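Local coordinates for protein carbohydrate kinase, FGGY (Novosphingobium aromaticivorans, PDB 3H6E) that probably acts as a carbohydrate kinase of the FGGY type, transferring a phosphate group to a sugar substrate, at residues A[172-177]-A[281-286]; A[262-267]-A[293-298]; A[275-280]-A[382-387]. All coordinates share one frame; numbering follows the deposited sequence.

In the fold
The three contacts lie at or next to the 282-286 edge of a seven-strand sheet in the FGGY C-terminal domain. Contact 2 pairs two strands inside that sheet. Contact 1 brings a loop of the N-terminal domain onto edge strand 282-286, its centre about 10 Å from that of contact 2. A salt bridge links them, Asp-281 OD1 to Arg-297 NE at 2.6 Å. Contact 3 packs the loop before this strand on a helix end. Its centre is about 8 Å from that of contact 2 and about 13 Å from that of contact 1. Arg-265 NH1 probably hydrogen-bonds Ile-385 O at 2.7 Å. FGGY kinases generally bind substrates between their two domains, but no ligand locates that site here.

Contact 1 of 3, residues A[172-177]-A[281-286]; sequences GCHSDL and DCLVNV
In both His-174 and Leu-283, CG sits between the backbone N and the carbonyl carbon, with chi1 at 51° and 64°. These turns bring the imidazole and the leucine branch together. Leu-283 CD1 meets His-174 CD2 at 3.8 Å, at the edge of the ring and near its plane. Cys-173 SG lies over one ring face, offset toward the rim. His-174 ND1 makes a weak hydrogen bond to Leu-127 O. Further along the strand, the backbones come close. Asn-285 CA directs its hydrogen almost straight at Gly-172 O, 3.4 Å away. Val-286 CG2 packs on Gly-172 CA at 4.1 Å. A beta carbon on Gly-172 would fall 2.8 Å from Val-286 CG2, a clash. A water lies between the segments, 2.8 Å from Val-284 O, and accepts a weak hydrogen bond from His-174 N. The contact is buried and joins segments of the N-terminal and C-terminal FGGY domains. The loop 172-177 follows helix 168-171 and also packs on helix 129-139, through Ser-175 and Leu-177. Strand 282-286 is the outermost strand of its sheet, with strand 292-298 as its neighbour.

Contact 2 of 3, residues A[262-267]-A[293-298]; sequences IAMRLP and VPSARF
Pro-267 and Pro-294 close one end of an antiparallel strand pair in the mixed sheet of the actin-like C-terminal domain. This end is tight. Pro-267 CG comes within 3.5 Å of Pro-294 CD. Val-293 CG1 lies 3.4 Å from Arg-265 O and 4.0 Å from CB of Met-264, a selenomethionine. Ala-263 and Ala-296 form the hydrogen-bonded pair, with two backbone bonds between them. Arg-265 N adds a third, to Pro-294 O at 2.9 Å. The small alanine side chains lie on the face covered by helix 363-384. The other end is more open to solvent: Ile-262 and Arg-297 are partly exposed. They form a non-hydrogen-bonded pair, side by side and pointing the same way, with Ile-262 CG1 3.7 Å from Arg-297 CB. The Arg-297 chain then bends away at chi2 and chi3. Its guanidinium is held by Asp-281 and makes a cation-pi contact with Trp-260. Ser-295 pairs with Met-264 on the same face as Ile-262. Chi1 of -46° sets Ser-295 OG beside its backbone N, from where it donates to Val-293 O at 2.8 Å, tilted 32° from the carbonyl plane. An alanine here would probably leave Val-293 O without this donor. Ser-295 CA also makes a C-H...O contact with Ala-263 O, at 3.1 Å.

Contact 3 of 3, residues A[275-280]-A[382-387]; sequences TLPEAR and LDLIGS
Arg-280 and Leu-384 cross at about a right angle, and their meeting depends on a bend in the arginine. The chain bends at chi3 (72°), which lays NE and NH2 alongside the two leucine methyls. Leu-384 CD1 lies at the edge of the guanidinium, in its plane, 3.5 Å from Arg-280 NH2. The second methyl, Leu-384 CD2, sits 3.7 Å from Arg-280 NE. Leu-384 itself is off the staggered positions, with chi1 at -102°. Pro-277 CG approaches Leu-384 CG from the loop at 4.3 Å. Leu-276 brings its end toward the helix terminus: CG stands anti to the carbonyl carbon, chi1 -72°. Its CD2 touches Leu-384 O at 3.4 Å and Ile-385 CG2 at 4.1 Å. The contacts are apolar or methyl to polar atom, and they lie near the surface. Arg-280 also makes a cation-pi contact with Tyr-349. Leu-384 and Pro-277 both touch Cys-282, so the loop and the helix share the edge of the sheet. Gly-386 has positive phi, Gly-386 N bonds to Asp-383 O at 3.2 Å, and Ser-387 N bonds to Leu-382 O at 2.9 Å: the Schellman motif that typically closes the C-terminal end of a helix.

Contact 1 of 3, residues A[172-177]-A[281-286]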
loop_
_atom_site.group_PDB
_atom_site.type_symbol
_atom_site.label_atom_id
_atom_site.label_comp_id
_atom_site.label_asym_id
_atom_site.label_seq_id
_atom_site.Cartn_x
_atom_site.Cartn_y
_atom_site.Cartn_z
ATOM N N GLY A 172 -7.191 -8.359 3.413
ATOM C CA GLY A 172 -7.904 -7.102 3.546
ATOM C C GLY A 172 -7.564 -6.094 2.464
ATOM O O GLY A 172 -8.051 -4.965 2.484
ATOM N N CYS A 173 -6.729 -6.501 1.514
ATOM C CA CYS A 173 -6.292 -5.616 0.436
ATOM C C CYS A 173 -7.233 -5.702 -0.770
ATOM O O CYS A 173 -6.882 -6.269 -1.806
ATOM C CB CYS A 173 -4.856 -5.958 0.024
ATOM S SG CYS A 173 -4.117 -4.827 -1.174
ATOM N N HIS A 174 -8.429 -5.134 -0.612
ATOM C CA HIS A 174 -9.488 -5.177 -1.626
ATOM C C HIS A 174 -9.553 -6.493 -2.413
ATOM O O HIS A 174 -9.394 -6.512 -3.631
ATOM C CB HIS A 174 -9.402 -3.965 -2.567
ATOM C CG HIS A 174 -8.044 -3.746 -3.163
ATOM N ND1 HIS A 174 -7.548 -4.523 -4.188
ATOM C CD2 HIS A 174 -7.088 -2.827 -2.890
ATOM C CE1 HIS A 174 -6.342 -4.096 -4.517
ATOM N NE2 HIS A 174 -6.038 -3.070 -3.744
ATOM N N SER A 175 -9.805 -7.590 -1.709
ATOM C CA SER A 175 -9.778 -8.909 -2.330
ATOM C C SER A 175 -11.165 -9.495 -2.560
ATOM O O SER A 175 -11.306 -10.491 -3.269
ATOM C CB SER A 175 -8.961 -9.872 -1.476
ATOM O OG SER A 175 -9.633 -10.141 -0.262
ATOM N N ASP A 176 -12.182 -8.882 -1.958
ATOM C CA ASP A 176 -13.545 -9.416 -1.998
ATOM C C ASP A 176 -13.707 -10.644 -1.100
ATOM O O ASP A 176 -14.814 -11.159 -0.944
ATOM C CB ASP A 176 -13.966 -9.765 -3.431
ATOM C CG ASP A 176 -14.010 -8.556 -4.335
ATOM O OD1 ASP A 176 -14.008 -7.424 -3.813
ATOM O OD2 ASP A 176 -14.051 -8.734 -5.568
ATOM N N LEU A 177 -12.607 -11.105 -0.509
ATOM C CA LEU A 177 -12.629 -12.307 0.323
ATOM C C LEU A 177 -12.759 -11.995 1.810
ATOM O O LEU A 177 -12.811 -12.908 2.632
ATOM C CB LEU A 177 -11.361 -13.140 0.107
ATOM C CG LEU A 177 -10.828 -13.345 -1.312
ATOM C CD1 LEU A 177 -9.864 -14.513 -1.324
ATOM C CD2 LEU A 177 -11.957 -13.584 -2.302
ATOM N N ASP A 281 -13.921 6.827 -3.993
ATOM C CA ASP A 281 -12.596 6.217 -3.975
ATOM C C ASP A 281 -12.076 5.937 -2.558
ATOM O O ASP A 281 -10.915 6.207 -2.244
ATOM C CB ASP A 281 -11.600 7.074 -4.766
ATOM C CG ASP A 281 -10.735 6.245 -5.703
ATOM O OD1 ASP A 281 -10.556 5.041 -5.425
ATOM O OD2 ASP A 281 -10.249 6.787 -6.724
ATOM N N CYS A 282 -12.944 5.394 -1.710
ATOM C CA CYS A 282 -12.542 4.926 -0.388
ATOM C C CYS A 282 -12.520 3.402 -0.370
ATOM O O CYS A 282 -13.120 2.755 -1.229
ATOM C CB CYS A 282 -13.495 5.450 0.689
ATOM S SG CYS A 282 -13.479 7.251 0.916
ATOM N N LEU A 283 -11.827 2.829 0.607
ATOM C CA LEU A 283 -11.782 1.380 0.764
ATOM C C LEU A 283 -11.381 1.015 2.191
ATOM O O LEU A 283 -11.001 1.882 2.979
ATOM C CB LEU A 283 -10.822 0.745 -0.248
ATOM C CG LEU A 283 -9.329 1.087 -0.153
ATOM C CD1 LEU A 283 -8.486 -0.042 -0.727
ATOM C CD2 LEU A 283 -9.007 2.412 -0.839
ATOM N N VAL A 284 -11.476 -0.263 2.530
ATOM C CA VAL A 284 -11.132 -0.698 3.871
ATOM C C VAL A 284 -10.056 -1.770 3.873
ATOM O O VAL A 284 -10.282 -2.888 3.419
ATOM C CB VAL A 284 -12.348 -1.238 4.634
ATOM C CG1 VAL A 284 -11.953 -1.537 6.081
ATOM C CG2 VAL A 284 -13.503 -0.244 4.571
ATOM N N ASN A 285 -8.886 -1.409 4.384
ATOM C CA ASN A 285 -7.810 -2.356 4.600
ATOM C C ASN A 285 -7.855 -2.863 6.031
ATOM O O ASN A 285 -8.737 -2.488 6.803
ATOM C CB ASN A 285 -6.459 -1.704 4.308
ATOM C CG ASN A 285 -6.293 -1.344 2.840
ATOM O OD1 ASN A 285 -6.471 -2.189 1.960
ATOM N ND2 ASN A 285 -5.953 -0.085 2.569
ATOM N N VAL A 286 -6.899 -3.713 6.378
ATOM C CA VAL A 286 -6.851 -4.329 7.693
ATOM C C VAL A 286 -5.415 -4.290 8.189
ATOM O O VAL A 286 -4.484 -4.499 7.409
ATOM C CB VAL A 286 -7.326 -5.794 7.623
ATOM C CG1 VAL A 286 -7.013 -6.516 8.907
ATOM C CG2 VAL A 286 -8.819 -5.855 7.327
HETATM O O HOH W 1 -9.969 -2.991 0.645
#

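Contact 2 of 3, residues A[262-267]-A[293-298]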
loop_
_atom_site.group_PDB
_atom_site.type_symbol
_atom_site.label_atom_id
_atom_site.label_comp_id
_atom_site.label_asym_id
_atom_site.label_seq_id
_atom_site.Cartn_x
_atom_site.Cartn_y
_atom_site.Cartn_z
ATOM N N ILE A 262 -2.512 8.033 -1.117
ATOM C CA ILE A 262 -3.361 7.132 -0.347
ATOM C C ILE A 262 -3.338 7.446 1.140
ATOM O O ILE A 262 -2.283 7.438 1.772
ATOM C CB ILE A 262 -2.958 5.659 -0.546
ATOM C CG1 ILE A 262 -2.953 5.302 -2.033
ATOM C CG2 ILE A 262 -3.903 4.741 0.222
ATOM C CD1 ILE A 262 -2.504 3.888 -2.318
ATOM N N ALA A 263 -4.514 7.721 1.691
ATOM C CA ALA A 263 -4.658 7.957 3.117
ATOM C C ALA A 263 -5.088 6.674 3.816
ATOM O O ALA A 263 -6.166 6.144 3.548
ATOM C CB ALA A 263 -5.664 9.068 3.375
HETATM N N MSE A 264 -4.237 6.177 4.708
HETATM C CA MSE A 264 -4.562 5.000 5.498
HETATM C C MSE A 264 -4.604 5.366 6.973
HETATM O O MSE A 264 -3.578 5.688 7.576
HETATM C CB MSE A 264 -3.537 3.901 5.251
HETATM C CG MSE A 264 -3.395 3.528 3.781
HETATM SE SE MSE A 264 -1.969 2.235 3.477
HETATM C CE MSE A 264 -2.762 0.691 4.368
ATOM N N ARG A 265 -5.799 5.324 7.551
ATOM C CA ARG A 265 -5.983 5.739 8.933
ATOM C C ARG A 265 -5.892 4.575 9.914
ATOM O O ARG A 265 -6.383 3.480 9.648
ATOM C CB ARG A 265 -7.324 6.454 9.101
ATOM C CG ARG A 265 -7.724 6.664 10.546
ATOM C CD ARG A 265 -9.101 7.276 10.664
ATOM N NE ARG A 265 -9.510 7.375 12.059
ATOM C CZ ARG A 265 -10.734 7.684 12.470
ATOM N NH1 ARG A 265 -11.693 7.927 11.593
ATOM N NH2 ARG A 265 -10.996 7.743 13.766
ATOM N N LEU A 266 -5.261 4.827 11.054
ATOM C CA LEU A 266 -5.187 3.854 12.135
ATOM C C LEU A 266 -6.049 4.347 13.287
ATOM O O LEU A 266 -5.555 5.012 14.197
ATOM C CB LEU A 266 -3.742 3.685 12.600
ATOM C CG LEU A 266 -2.729 3.418 11.483
ATOM C CD1 LEU A 266 -1.294 3.640 11.952
ATOM C CD2 LEU A 266 -2.917 2.019 10.921
ATOM N N PRO A 267 -7.349 4.030 13.245
ATOM C CA PRO A 267 -8.298 4.571 14.225
ATOM C C PRO A 267 -7.980 4.135 15.657
ATOM O O PRO A 267 -7.556 3.004 15.886
ATOM C CB PRO A 267 -9.644 3.986 13.773
ATOM C CG PRO A 267 -9.430 3.553 12.348
ATOM C CD PRO A 267 -8.001 3.122 12.288
ATOM N N VAL A 293 -8.670 -0.661 8.621
ATOM C CA VAL A 293 -7.845 0.481 8.266
ATOM C C VAL A 293 -8.549 1.292 7.188
ATOM O O VAL A 293 -8.346 1.057 5.996
ATOM C CB VAL A 293 -6.481 0.025 7.733
ATOM C CG1 VAL A 293 -5.682 1.210 7.197
ATOM C CG2 VAL A 293 -5.712 -0.726 8.811
ATOM N N PRO A 294 -9.395 2.243 7.607
ATOM C CA PRO A 294 -10.137 3.078 6.659
ATOM C C PRO A 294 -9.188 3.791 5.705
ATOM O O PRO A 294 -8.181 4.351 6.140
ATOM C CB PRO A 294 -10.849 4.086 7.564
ATOM C CG PRO A 294 -10.994 3.379 8.866
ATOM C CD PRO A 294 -9.756 2.535 9.003
ATOM N N SER A 295 -9.510 3.763 4.414
ATOM C CA SER A 295 -8.621 4.305 3.395
ATOM C C SER A 295 -9.357 5.146 2.360
ATOM O O SER A 295 -10.513 4.886 2.043
ATOM C CB SER A 295 -7.878 3.168 2.692
ATOM O OG SER A 295 -7.377 2.237 3.639
ATOM N N ALA A 296 -8.671 6.155 1.836
ATOM C CA ALA A 296 -9.197 6.965 0.746
ATOM C C ALA A 296 -8.047 7.366 -0.159
ATOM O O ALA A 296 -7.024 7.855 0.320
ATOM C CB ALA A 296 -9.896 8.195 1.285
ATOM N N ARG A 297 -8.197 7.149 -1.461
ATOM C CA ARG A 297 -7.164 7.567 -2.402
ATOM C C ARG A 297 -7.654 8.483 -3.519
ATOM O O ARG A 297 -8.856 8.677 -3.721
ATOM C CB ARG A 297 -6.402 6.369 -3.000
ATOM C CG ARG A 297 -7.007 4.991 -2.765
ATOM C CD ARG A 297 -8.293 4.771 -3.540
ATOM N NE ARG A 297 -8.098 4.388 -4.941
ATOM C CZ ARG A 297 -7.792 3.156 -5.351
ATOM N NH1 ARG A 297 -7.605 2.190 -4.463
ATOM N NH2 ARG A 297 -7.659 2.890 -6.645
ATOM N N PHE A 298 -6.684 9.055 -4.219
ATOM C CA PHE A 298 -6.907 9.776 -5.462
ATOM C C PHE A 298 -5.551 9.840 -6.155
ATOM O O PHE A 298 -4.513 9.807 -5.494
ATOM C CB PHE A 298 -7.489 11.174 -5.216
ATOM C CG PHE A 298 -6.499 12.171 -4.681
ATOM C CD1 PHE A 298 -6.140 12.165 -3.344
ATOM C CD2 PHE A 298 -5.948 13.135 -5.513
ATOM C CE1 PHE A 298 -5.235 13.090 -2.846
ATOM C CE2 PHE A 298 -5.044 14.064 -5.022
ATOM C CZ PHE A 298 -4.686 14.039 -3.683
#

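Contact 3 of 3, residues A[275-280]-A[382-387]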
loop_
_atom_site.group_PDB
_atom_site.type_symbol
_atom_site.label_atom_id
_atom_site.label_comp_id
_atom_site.label_asym_id
_atom_site.label_seq_id
_atom_site.Cartn_x
_atom_site.Cartn_y
_atom_site.Cartn_z
ATOM N N THR A 275 -20.302 2.517 6.215
ATOM C CA THR A 275 -20.930 3.758 5.782
ATOM C C THR A 275 -20.082 4.537 4.762
ATOM O O THR A 275 -20.524 5.555 4.223
ATOM C CB THR A 275 -21.217 4.665 6.991
ATOM O OG1 THR A 275 -22.306 5.542 6.684
ATOM C CG2 THR A 275 -19.982 5.484 7.355
ATOM N N LEU A 276 -18.871 4.053 4.495
ATOM C CA LEU A 276 -17.942 4.735 3.592
ATOM C C LEU A 276 -18.436 4.760 2.147
ATOM O O LEU A 276 -19.051 3.809 1.681
ATOM C CB LEU A 276 -16.555 4.090 3.658
ATOM C CG LEU A 276 -15.743 4.333 4.931
ATOM C CD1 LEU A 276 -14.568 3.373 5.013
ATOM C CD2 LEU A 276 -15.274 5.783 5.000
ATOM N N PRO A 277 -18.149 5.858 1.436
ATOM C CA PRO A 277 -18.591 6.140 0.064
ATOM C C PRO A 277 -17.720 5.479 -0.997
ATOM O O PRO A 277 -16.689 6.041 -1.362
ATOM C CB PRO A 277 -18.436 7.669 -0.050
ATOM C CG PRO A 277 -18.042 8.158 1.332
ATOM C CD PRO A 277 -17.412 6.993 2.008
ATOM N N GLU A 278 -18.136 4.324 -1.506
ATOM C CA GLU A 278 -17.357 3.618 -2.520
ATOM C C GLU A 278 -17.087 4.473 -3.757
ATOM O O GLU A 278 -16.008 4.396 -4.348
ATOM C CB GLU A 278 -18.052 2.321 -2.942
ATOM C CG GLU A 278 -17.331 1.594 -4.071
ATOM C CD GLU A 278 -18.093 0.385 -4.581
ATOM O OE1 GLU A 278 -19.247 0.178 -4.145
ATOM O OE2 GLU A 278 -17.534 -0.353 -5.423
ATOM N N ALA A 279 -18.063 5.286 -4.146
ATOM C CA ALA A 279 -17.952 6.066 -5.371
ATOM C C ALA A 279 -16.929 7.191 -5.269
ATOM O O ALA A 279 -16.511 7.751 -6.281
ATOM C CB ALA A 279 -19.304 6.615 -5.771
ATOM N N ARG A 280 -16.524 7.526 -4.050
ATOM C CA ARG A 280 -15.556 8.601 -3.870
ATOM C C ARG A 280 -14.156 8.067 -3.570
ATOM O O ARG A 280 -13.318 8.759 -2.987
ATOM C CB ARG A 280 -16.039 9.613 -2.827
ATOM C CG ARG A 280 -16.943 10.681 -3.430
ATOM C CD ARG A 280 -17.845 11.349 -2.407
ATOM N NE ARG A 280 -17.125 12.244 -1.506
ATOM C CZ ARG A 280 -16.678 13.448 -1.844
ATOM N NH1 ARG A 280 -16.862 13.903 -3.071
ATOM N NH2 ARG A 280 -16.040 14.192 -0.954
ATOM N N LEU A 382 -8.941 12.866 3.396
ATOM C CA LEU A 382 -8.675 12.600 4.802
ATOM C C LEU A 382 -9.945 12.709 5.634
ATOM O O LEU A 382 -10.132 11.968 6.596
ATOM C CB LEU A 382 -7.615 13.569 5.337
ATOM C CG LEU A 382 -6.164 13.283 4.931
ATOM C CD1 LEU A 382 -5.352 14.568 4.819
ATOM C CD2 LEU A 382 -5.514 12.287 5.894
ATOM N N ASP A 383 -10.819 13.634 5.256
ATOM C CA ASP A 383 -12.077 13.844 5.974
ATOM C C ASP A 383 -13.110 12.747 5.726
ATOM O O ASP A 383 -13.888 12.420 6.618
ATOM C CB ASP A 383 -12.670 15.215 5.640
ATOM C CG ASP A 383 -11.938 16.342 6.336
ATOM O OD1 ASP A 383 -11.213 16.052 7.313
ATOM O OD2 ASP A 383 -12.088 17.509 5.914
ATOM N N LEU A 384 -13.122 12.190 4.519
ATOM C CA LEU A 384 -14.014 11.073 4.199
ATOM C C LEU A 384 -13.867 9.896 5.161
ATOM O O LEU A 384 -14.814 9.147 5.371
ATOM C CB LEU A 384 -13.786 10.588 2.765
ATOM C CG LEU A 384 -14.781 11.010 1.680
ATOM C CD1 LEU A 384 -15.355 12.392 1.947
ATOM C CD2 LEU A 384 -14.133 10.938 0.302
ATOM N N ILE A 385 -12.682 9.736 5.743
ATOM C CA ILE A 385 -12.401 8.585 6.599
ATOM C C ILE A 385 -12.213 8.970 8.065
ATOM O O ILE A 385 -11.905 8.120 8.899
ATOM C CB ILE A 385 -11.156 7.798 6.111
ATOM C CG1 ILE A 385 -9.939 8.721 6.020
ATOM C CG2 ILE A 385 -11.428 7.148 4.761
ATOM C CD1 ILE A 385 -8.662 8.014 5.608
ATOM N N GLY A 386 -12.390 10.250 8.375
ATOM C CA GLY A 386 -12.306 10.718 9.747
ATOM C C GLY A 386 -10.894 10.854 10.285
ATOM O O GLY A 386 -10.680 10.760 11.495
ATOM N N SER A 387 -9.931 11.080 9.395
ATOM C CA SER A 387 -8.539 11.283 9.799
ATOM C C SER A 387 -8.398 12.529 10.665
ATOM O O SER A 387 -8.857 13.609 10.295
ATOM C CB SER A 387 -7.623 11.412 8.575
ATOM O OG SER A 387 -7.364 10.158 7.973
#